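Local coordinates for putative tetrapyrrole (Corrin/porphyrin) methylase (PDB 3FFY), which probably methylates the ribose 2'-hydroxyl of a cytidine in 16S rRNA with S-adenosylmethionine as donor, this chain being the C-terminal part of the enzyme, at residues Glu18-Glu23 with Thr45-Glu50; Lys30-Lys35 with Leu56-Gln61; Glu69-Val74 with Arg87-Glu92. One frame throughout, in Å; residues are numbered along the deposited sequence. Where two conformers were deposited one is given.

Contact 1: Glu18-Glu23 with Thr45-Glu50; sequences EKFCFE and TMVFYE
Three backbone hydrogen bonds join C21 and E23 to T45 and V47, setting two strands running the same way, 22° apart. C21 is held on both its polar backbone atoms: its N gives to T45 O, and its O takes the N-H of V47 at 2.8 Å. The ladder closes at E23 N and V47 O, 2.6 Å apart.

On the face that carries F20, F22 and V47, CD1 of F20 approaches CG2 of V47 at 4.0 Å. The F22 ring presents its edge to one face of Y49 in an offset edge-to-face pair, with F22 CE1 3.7 Å from Y49 CE2 and the planes at 73°. F22 reaches that far because its CG stands opposite the backbone N (chi1 177°). C21 CB and M46 CG, 4.3 Å apart, lie on the other face. At the end of the pair, E23 lies alongside F48, its CG over one ring face in a CH-pi contact, 4.1 Å from the centroid.

Further out, K35 binds the E23 carboxylate in a salt bridge, so the acidic end is anchored while its methylenes pack on the aromatic ring. The Y49 hydroxyl is hydrogen-bonded to backbone atoms of A3 and F6, and helix 6-12 packs on V47 through F6 and L10. Strand 20-24, helix 32-38 and strand 45-50 together make a beta-alpha-beta crossover, whose parallel pair forms one margin of the mixed sheet.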
loop_
_atom_site.group_PDB
_atom_site.type_symbol
_atom_site.label_atom_id
_atom_site.label_comp_id
_atom_site.label_asym_id
_atom_site.label_seq_id
_atom_site.Cartn_x
_atom_site.Cartn_y
_atom_site.Cartn_z
ATOM N N GLU A 18 -4.682 7.352 -11.978
ATOM C CA GLU A 18 -4.754 7.099 -13.379
ATOM C C GLU A 18 -4.270 8.347 -14.111
ATOM O O GLU A 18 -3.608 8.221 -15.157
ATOM C CB GLU A 18 -6.162 6.666 -13.769
ATOM C CG GLU A 18 -6.596 5.358 -13.039
ATOM C CD GLU A 18 -8.037 4.938 -13.359
ATOM O OE1 GLU A 18 -8.606 5.417 -14.375
ATOM O OE2 GLU A 18 -8.595 4.128 -12.579
ATOM N N LYS A 19 -4.569 9.529 -13.553
ATOM C CA LYS A 19 -3.979 10.778 -14.017
ATOM C C LYS A 19 -2.992 11.262 -12.977
ATOM O O LYS A 19 -3.353 11.462 -11.800
ATOM C CB LYS A 19 -5.022 11.851 -14.268
ATOM C CG LYS A 19 -5.977 11.527 -15.408
ATOM C CD LYS A 19 -6.174 12.740 -16.304
ATOM C CE LYS A 19 -5.040 12.863 -17.350
ATOM N NZ LYS A 19 -5.214 11.893 -18.500
ATOM N N PHE A 20 -1.739 11.430 -13.406
ATOM C CA PHE A 20 -0.678 11.800 -12.479
ATOM C C PHE A 20 0.488 12.449 -13.192
ATOM O O PHE A 20 0.686 12.254 -14.408
ATOM C CB PHE A 20 -0.214 10.609 -11.630
ATOM C CG PHE A 20 0.532 9.541 -12.386
ATOM C CD1 PHE A 20 1.909 9.617 -12.562
ATOM C CD2 PHE A 20 -0.135 8.461 -12.910
ATOM C CE1 PHE A 20 2.603 8.640 -13.269
ATOM C CE2 PHE A 20 0.538 7.497 -13.633
ATOM C CZ PHE A 20 1.909 7.581 -13.831
ATOM N N CYS A 21 1.231 13.224 -12.411
ATOM C CA CYS A 21 2.395 13.933 -12.868
ATOM C C CYS A 21 3.636 13.361 -12.237
ATOM O O CYS A 21 3.869 13.531 -11.036
ATOM C CB CYS A 21 2.275 15.389 -12.473
ATOM S SG CYS A 21 0.845 16.146 -13.235
ATOM N N PHE A 22 4.444 12.687 -13.043
ATOM C CA PHE A 22 5.740 12.278 -12.556
ATOM C C PHE A 22 6.586 13.537 -12.519
ATOM O O PHE A 22 6.777 14.173 -13.544
ATOM C CB PHE A 22 6.388 11.206 -13.432
ATOM C CG PHE A 22 7.750 10.831 -12.961
ATOM C CD1 PHE A 22 7.897 10.019 -11.841
ATOM C CD2 PHE A 22 8.889 11.377 -13.550
ATOM C CE1 PHE A 22 9.186 9.696 -11.344
ATOM C CE2 PHE A 22 10.158 11.056 -13.083
ATOM C CZ PHE A 22 10.299 10.217 -11.966
ATOM N N GLU A 23 7.067 13.898 -11.328
ATOM C CA GLU A 23 7.928 15.080 -11.178
ATOM C C GLU A 23 9.403 14.721 -10.935
ATOM O O GLU A 23 10.297 15.528 -11.177
ATOM C CB GLU A 23 7.428 15.929 -10.018
ATOM C CG GLU A 23 5.947 16.270 -10.046
ATOM C CD GLU A 23 5.567 17.296 -11.099
ATOM O OE1 GLU A 23 6.438 17.970 -11.700
ATOM O OE2 GLU A 23 4.358 17.439 -11.305
ATOM N N THR A 45 -2.624 14.093 -8.994
ATOM C CA THR A 45 -1.633 13.466 -8.115
ATOM C C THR A 45 -0.241 13.720 -8.698
ATOM O O THR A 45 -0.057 13.674 -9.889
ATOM C CB THR A 45 -1.880 11.960 -8.024
ATOM O OG1 THR A 45 -3.197 11.759 -7.502
ATOM C CG2 THR A 45 -0.845 11.265 -7.133
HETATM N N MSE A 46 0.718 14.010 -7.836
HETATM C CA MSE A 46 2.093 14.280 -8.221
HETATM C C MSE A 46 2.934 13.184 -7.639
HETATM O O MSE A 46 2.683 12.740 -6.513
HETATM C CB MSE A 46 2.518 15.620 -7.665
HETATM C CG MSE A 46 1.816 16.732 -8.430
HETATM SE SE MSE A 46 1.758 18.338 -7.484
HETATM C CE MSE A 46 0.362 17.814 -6.202
ATOM N N VAL A 47 3.938 12.757 -8.389
ATOM C CA VAL A 47 4.840 11.723 -7.903
ATOM C C VAL A 47 6.254 12.253 -7.957
ATOM O O VAL A 47 6.705 12.797 -8.995
ATOM C CB VAL A 47 4.755 10.420 -8.743
ATOM C CG1 VAL A 47 5.766 9.370 -8.170
ATOM C CG2 VAL A 47 3.280 9.923 -8.781
ATOM N N PHE A 48 6.928 12.128 -6.818
ATOM C CA PHE A 48 8.320 12.577 -6.646
ATOM C C PHE A 48 9.148 11.426 -6.069
ATOM O O PHE A 48 8.622 10.560 -5.365
ATOM C CB PHE A 48 8.413 13.699 -5.609
ATOM C CG PHE A 48 7.494 14.878 -5.860
ATOM C CD1 PHE A 48 7.957 16.006 -6.526
ATOM C CD2 PHE A 48 6.203 14.866 -5.370
ATOM C CE1 PHE A 48 7.103 17.097 -6.729
ATOM C CE2 PHE A 48 5.346 15.939 -5.564
ATOM C CZ PHE A 48 5.793 17.050 -6.247
ATOM N N TYR A 49 10.454 11.475 -6.338
ATOM C CA TYR A 49 11.473 10.635 -5.682
ATOM C C TYR A 49 12.256 11.505 -4.734
ATOM O O TYR A 49 12.500 12.690 -5.022
ATOM C CB TYR A 49 12.433 10.026 -6.708
ATOM C CG TYR A 49 11.853 8.930 -7.574
ATOM C CD1 TYR A 49 10.902 8.068 -7.096
ATOM C CD2 TYR A 49 12.299 8.738 -8.867
ATOM C CE1 TYR A 49 10.414 7.037 -7.888
ATOM C CE2 TYR A 49 11.821 7.703 -9.646
ATOM C CZ TYR A 49 10.869 6.868 -9.136
ATOM O OH TYR A 49 10.368 5.833 -9.881
ATOM N N GLU A 50 12.646 10.925 -3.604
ATOM C CA GLU A 50 13.389 11.663 -2.606
ATOM C C GLU A 50 14.352 10.744 -1.845
ATOM O O GLU A 50 14.147 9.517 -1.755
ATOM C CB GLU A 50 12.415 12.338 -1.643
ATOM C CG GLU A 50 13.023 13.384 -0.726
ATOM C CD GLU A 50 13.819 14.410 -1.505
ATOM O OE1 GLU A 50 13.199 15.440 -1.851
ATOM O OE2 GLU A 50 15.017 14.133 -1.824
#

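Contact 2: Lys30-Lys35 with Leu56-Gln61; sequences KGRMTK and LKTLTQ. With SO4 (sulfate ion), chain B.
R32 meets Q61 and T58 because its side chain runs straight out from its helix: with CG trans to the backbone N (chi1 -179°), the chain stays extended as far as NE. Q61 comes to meet it at about a right angle, its own chain extended beyond CG. The guanidinium then takes Q61 side-on, NE and NH2 both giving to the single oxygen OE1, each at 2.9 Å. The NE bond falls on a lone pair in the carbonyl plane. Since the amide and guanidinium planes are only 22° apart, the two groups form a nearly flat unit. NH2 also gives to T58 OG1 at 3.1 Å, again at the edge of the guanidinium, while CE of K57 lies over one of its faces. R32 NH1 is hydrogen-bonded to P27 O, so several acceptors around its rim fix the rotation of the group. The amide nitrogen of Q61, NE2, lies 3.8 Å from the selenium of M33, a residue modelled as selenomethionine.

At the start of helix 32-38 a sulfate ion, probably from the crystallisation liquor, is gripped by backbone N-H groups: G31 N to O2 at 2.6 Å, M33 N to O1 and T34 N to O4, both at 2.9 Å. G31 occupies the N-cap position, where an anion would be favoured by the helix dipole. Through R32 and Q61, helix 32-38 is tied to helix 55-66, whose T58 also bonds E50 of strand 45-50, while L56 and L59 pack against helix 90-99.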
loop_
_atom_site.group_PDB
_atom_site.type_symbol
_atom_site.label_atom_id
_atom_site.label_comp_id
_atom_site.label_asym_id
_atom_site.label_seq_id
_atom_site.Cartn_x
_atom_site.Cartn_y
_atom_site.Cartn_z
ATOM N N LYS A 30 18.923 25.974 -6.604
ATOM C CA LYS A 30 18.385 26.775 -7.699
ATOM C C LYS A 30 17.220 26.040 -8.386
ATOM O O LYS A 30 17.307 24.833 -8.660
ATOM C CB LYS A 30 19.501 27.157 -8.701
ATOM C CG LYS A 30 19.744 28.681 -8.844
ATOM C CD LYS A 30 19.153 29.287 -10.163
ATOM C CE LYS A 30 17.855 28.542 -10.651
ATOM N NZ LYS A 30 16.872 29.351 -11.459
ATOM N N GLY A 31 16.121 26.769 -8.596
ATOM C CA GLY A 31 14.943 26.256 -9.285
ATOM C C GLY A 31 13.917 25.586 -8.382
ATOM O O GLY A 31 12.833 25.257 -8.846
ATOM N N ARG A 32 14.237 25.393 -7.101
ATOM C CA ARG A 32 13.386 24.585 -6.200
ATOM C C ARG A 32 12.108 25.259 -5.772
ATOM O O ARG A 32 11.035 24.659 -5.856
ATOM C CB ARG A 32 14.155 24.221 -4.955
ATOM C CG ARG A 32 13.367 23.376 -3.988
ATOM C CD ARG A 32 14.214 23.170 -2.766
ATOM N NE ARG A 32 13.579 22.274 -1.823
ATOM C CZ ARG A 32 13.702 20.953 -1.793
ATOM N NH1 ARG A 32 14.447 20.309 -2.665
ATOM N NH2 ARG A 32 13.058 20.266 -0.850
HETATM N N MSE A 33 12.243 26.486 -5.263
HETATM C CA MSE A 33 11.080 27.297 -4.895
HETATM C C MSE A 33 10.209 27.541 -6.122
HETATM O O MSE A 33 8.985 27.402 -6.050
HETATM C CB MSE A 33 11.475 28.615 -4.246
HETATM C CG MSE A 33 12.371 28.434 -3.019
HETATM SE SE MSE A 33 11.853 27.019 -1.728
HETATM C CE MSE A 33 10.769 28.012 -0.379
ATOM N N THR A 34 10.832 27.837 -7.262
ATOM C CA THR A 34 10.080 27.957 -8.506
ATOM C C THR A 34 9.266 26.714 -8.836
ATOM O O THR A 34 8.082 26.818 -9.087
ATOM C CB THR A 34 11.001 28.232 -9.662
ATOM O OG1 THR A 34 11.787 29.385 -9.338
ATOM C CG2 THR A 34 10.183 28.477 -10.951
ATOM N N LYS A 35 9.895 25.544 -8.847
ATOM C CA LYS A 35 9.162 24.320 -9.065
ATOM C C LYS A 35 8.014 24.177 -8.071
ATOM O O LYS A 35 6.923 23.796 -8.458
ATOM C CB LYS A 35 10.073 23.099 -8.942
ATOM C CG LYS A 35 9.381 21.788 -9.274
ATOM C CD LYS A 35 9.086 21.640 -10.777
ATOM C CE LYS A 35 7.965 20.637 -11.047
ATOM N NZ LYS A 35 7.955 20.108 -12.437
ATOM N N LEU A 56 12.217 14.960 5.139
ATOM C CA LEU A 56 11.481 15.772 6.096
ATOM C C LEU A 56 11.387 17.200 5.586
ATOM O O LEU A 56 10.319 17.784 5.628
ATOM C CB LEU A 56 12.152 15.784 7.473
ATOM C CG LEU A 56 11.333 15.757 8.786
ATOM C CD1 LEU A 56 12.034 16.635 9.839
ATOM C CD2 LEU A 56 9.860 16.037 8.663
ATOM N N LYS A 57 12.494 17.755 5.110
ATOM C CA LYS A 57 12.485 19.107 4.490
ATOM C C LYS A 57 11.456 19.198 3.364
ATOM O O LYS A 57 10.624 20.110 3.357
ATOM C CB LYS A 57 13.873 19.472 3.923
ATOM C CG LYS A 57 13.984 20.902 3.307
ATOM C CD LYS A 57 15.362 21.179 2.651
ATOM C CE LYS A 57 15.277 22.355 1.619
ATOM N NZ LYS A 57 16.613 22.848 1.181
ATOM N N THR A 58 11.521 18.245 2.432
ATOM C CA THR A 58 10.579 18.228 1.308
ATOM C C THR A 58 9.111 18.203 1.806
ATOM O O THR A 58 8.264 18.964 1.313
ATOM C CB THR A 58 10.875 17.065 0.336
ATOM O OG1 THR A 58 12.088 17.365 -0.358
ATOM C CG2 THR A 58 9.745 16.904 -0.669
ATOM N N LEU A 59 8.819 17.326 2.776
ATOM C CA LEU A 59 7.463 17.208 3.332
ATOM C C LEU A 59 7.042 18.476 4.034
ATOM O O LEU A 59 5.900 18.900 3.902
ATOM C CB LEU A 59 7.351 16.042 4.304
ATOM C CG LEU A 59 7.483 14.655 3.690
ATOM C CD1 LEU A 59 7.424 13.679 4.829
ATOM C CD2 LEU A 59 6.436 14.341 2.663
ATOM N N THR A 60 7.985 19.110 4.739
ATOM C CA THR A 60 7.707 20.366 5.413
ATOM C C THR A 60 7.359 21.442 4.393
ATOM O O THR A 60 6.361 22.146 4.511
ATOM C CB THR A 60 8.873 20.800 6.295
ATOM O OG1 THR A 60 9.133 19.735 7.230
ATOM C CG2 THR A 60 8.495 22.035 7.020
ATOM N N GLN A 61 8.167 21.544 3.353
ATOM C CA GLN A 61 7.890 22.557 2.338
ATOM C C GLN A 61 6.609 22.246 1.560
ATOM O O GLN A 61 5.888 23.156 1.168
ATOM C CB GLN A 61 9.088 22.692 1.405
ATOM C CG GLN A 61 10.327 23.134 2.166
ATOM C CD GLN A 61 11.503 23.438 1.251
ATOM O OE1 GLN A 61 12.000 22.564 0.540
ATOM N NE2 GLN A 61 11.949 24.686 1.266
HETATM S S SO4 B . 14.575 29.308 -6.768
HETATM O O1 SO4 B . 14.557 28.274 -5.632
HETATM O O2 SO4 B . 15.829 29.142 -7.622
HETATM O O3 SO4 B . 14.187 30.630 -6.161
HETATM O O4 SO4 B . 13.403 29.077 -7.737
#

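Contact 3: Glu69-Val74 with Arg87-Glu92; sequences ERQVSV and RGTLSE
V72 and L90 form the close-packed side of this contact, where strand 71-77 meets the start of helix 90-99. CG1 of V72 reaches CD2 of L90 at 3.8 Å, the two side chains crossing at about a right angle, and CD1 of L90 also approaches CB of R70. For V72, a chi1 of 61° sets CG1 between the backbone N and carbonyl carbon, from where it also reaches G88 O. Behind them the buried layer continues into helix 55-66, with L59 and F62 on L90, and into L93 on V72.

Backbone bonds run alongside this packing. V72 and G88 are an antiparallel hydrogen-bonded pair, V72 N giving to G88 O at 2.9 Å and G88 N to V72 O at 3.1 Å. Two residues further along, L90 N gives to R70 O at 2.9 Å, a more bent bond with 137° at the hydrogen.

The flank of E69, Q71 and T89 is looser. Q71 is exposed, and E69, also on the surface, meets T89 with its backbone alone, O 3.8 Å from T89 CG2. At the far end CB of R87 lies 3.9 Å from OG of S73; R87 is bonded by its backbone to the second subunit and packs on V11 of that chain.

T89 is the N-cap of helix 90-99: its OG1 accepts from E92 N, and its own N gives to E92 OE1 at 2.8 Å. That reciprocal pair is a capping box, marking the passage from a beta hairpin, strands 71-77 and 82-87, into the following helix.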
loop_
_atom_site.group_PDB
_atom_site.type_symbol
_atom_site.label_atom_id
_atom_site.label_comp_id
_atom_site.label_asym_id
_atom_site.label_seq_id
_atom_site.Cartn_x
_atom_site.Cartn_y
_atom_site.Cartn_z
ATOM N N GLU A 69 -2.817 19.728 5.524
ATOM C CA GLU A 69 -3.920 18.769 5.442
ATOM C C GLU A 69 -3.907 17.984 4.113
ATOM O O GLU A 69 -4.694 17.050 3.934
ATOM C CB GLU A 69 -5.282 19.476 5.627
ATOM C CG GLU A 69 -5.225 21.003 5.904
ATOM C CD GLU A 69 -4.643 21.786 4.685
ATOM O OE1 GLU A 69 -3.556 22.365 4.806
ATOM O OE2 GLU A 69 -5.252 21.776 3.585
ATOM N N ARG A 70 -3.022 18.337 3.186
ATOM C CA ARG A 70 -2.977 17.627 1.897
ATOM C C ARG A 70 -2.562 16.191 2.101
ATOM O O ARG A 70 -1.575 15.899 2.792
ATOM C CB ARG A 70 -2.015 18.274 0.926
ATOM C CG ARG A 70 -2.072 17.744 -0.534
ATOM C CD ARG A 70 -3.377 18.170 -1.282
ATOM N NE ARG A 70 -3.451 19.586 -1.592
ATOM C CZ ARG A 70 -2.876 20.201 -2.639
ATOM N NH1 ARG A 70 -3.024 21.517 -2.768
ATOM N NH2 ARG A 70 -2.152 19.547 -3.547
ATOM N N GLN A 71 -3.307 15.296 1.461
ATOM C CA GLN A 71 -3.014 13.882 1.510
ATOM C C GLN A 71 -1.750 13.534 0.752
ATOM O O GLN A 71 -1.456 14.080 -0.322
ATOM C CB GLN A 71 -4.210 13.057 1.016
ATOM C CG GLN A 71 -5.413 13.059 1.947
ATOM C CD GLN A 71 -5.134 12.328 3.285
ATOM O OE1 GLN A 71 -4.514 11.262 3.304
ATOM N NE2 GLN A 71 -5.618 12.885 4.388
ATOM N N VAL A 72 -0.973 12.624 1.360
ATOM C CA VAL A 72 0.283 12.200 0.839
ATOM C C VAL A 72 0.539 10.760 1.243
ATOM O O VAL A 72 -0.056 10.243 2.234
ATOM C CB VAL A 72 1.398 13.093 1.405
ATOM C CG1 VAL A 72 1.455 12.981 2.980
ATOM C CG2 VAL A 72 2.763 12.839 0.714
ATOM N N SER A 73 1.404 10.095 0.477
ATOM C CA SER A 73 1.796 8.697 0.721
ATOM C C SER A 73 3.294 8.643 0.470
ATOM O O SER A 73 3.744 9.061 -0.612
ATOM C CB SER A 73 1.119 7.765 -0.298
ATOM O OG SER A 73 1.233 6.405 0.085
ATOM N N VAL A 74 4.047 8.085 1.409
ATOM C CA VAL A 74 5.466 7.907 1.210
ATOM C C VAL A 74 5.749 6.406 1.264
ATOM O O VAL A 74 5.309 5.693 2.199
ATOM C CB VAL A 74 6.291 8.739 2.217
ATOM C CG1 VAL A 74 7.779 8.288 2.188
ATOM C CG2 VAL A 74 6.073 10.274 1.944
ATOM N N ARG A 87 0.991 6.748 5.005
ATOM C CA ARG A 87 0.003 7.633 4.353
ATOM C C ARG A 87 -0.851 8.366 5.355
ATOM O O ARG A 87 -1.206 7.817 6.394
ATOM C CB ARG A 87 -0.869 6.904 3.275
ATOM C CG ARG A 87 -1.109 5.410 3.459
ATOM C CD ARG A 87 -2.069 4.836 2.389
ATOM N NE ARG A 87 -3.445 5.297 2.605
ATOM C CZ ARG A 87 -4.367 4.687 3.361
ATOM N NH1 ARG A 87 -4.112 3.539 3.998
ATOM N NH2 ARG A 87 -5.573 5.232 3.482
ATOM N N GLY A 88 -1.166 9.612 5.027
ATOM C CA GLY A 88 -1.993 10.466 5.828
ATOM C C GLY A 88 -1.903 11.883 5.297
ATOM O O GLY A 88 -1.625 12.102 4.125
ATOM N N THR A 89 -2.156 12.838 6.163
ATOM C CA THR A 89 -1.953 14.231 5.811
ATOM C C THR A 89 -0.439 14.520 5.844
ATOM O O THR A 89 0.371 13.753 6.443
ATOM C CB THR A 89 -2.668 15.126 6.753
ATOM O OG1 THR A 89 -2.040 15.041 8.041
ATOM C CG2 THR A 89 -4.210 14.761 6.885
ATOM N N LEU A 90 -0.041 15.605 5.178
ATOM C CA LEU A 90 1.343 16.050 5.263
ATOM C C LEU A 90 1.758 16.251 6.757
ATOM O O LEU A 90 2.863 15.900 7.165
ATOM C CB LEU A 90 1.556 17.351 4.452
ATOM C CG LEU A 90 1.732 17.197 2.936
ATOM C CD1 LEU A 90 1.735 18.625 2.237
ATOM C CD2 LEU A 90 2.983 16.401 2.617
ATOM N N SER A 91 0.862 16.816 7.528
ATOM C CA SER A 91 1.065 17.024 8.956
ATOM C C SER A 91 1.387 15.706 9.715
ATOM O O SER A 91 2.351 15.620 10.463
ATOM C CB SER A 91 -0.188 17.682 9.550
ATOM O OG SER A 91 0.037 18.021 10.894
ATOM N N GLU A 92 0.568 14.694 9.500
ATOM C CA GLU A 92 0.821 13.361 10.046
ATOM C C GLU A 92 2.165 12.780 9.586
ATOM O O GLU A 92 2.910 12.221 10.412
ATOM C CB GLU A 92 -0.296 12.414 9.653
ATOM C CG GLU A 92 -1.582 12.692 10.368
ATOM C CD GLU A 92 -2.772 11.900 9.801
ATOM O OE1 GLU A 92 -2.847 11.614 8.599
ATOM O OE2 GLU A 92 -3.676 11.583 10.569
#

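The three contacts stand at the corners of a near-equilateral triangle within one layered alpha/beta unit, their centres 15 to 16 Å apart. Contacts 1 and 2 interlock along the chain, and two polar links join them: E23 OE1 to K35 NZ, a salt bridge of 2.7 Å, and E50 OE1 to T58 OG1, a probable hydrogen bond of the same length. Contact 3 follows both in sequence and shares the sheet with contact 1, which it meets through M46 CE and R70 NH2 at 4.0 Å. Between contacts 2 and 3 the join is apolar, with L59 CD2 4.0 Å from L90 CD2. The sulfate belongs to contact 2 alone and touches no residue of contacts 1 or 3.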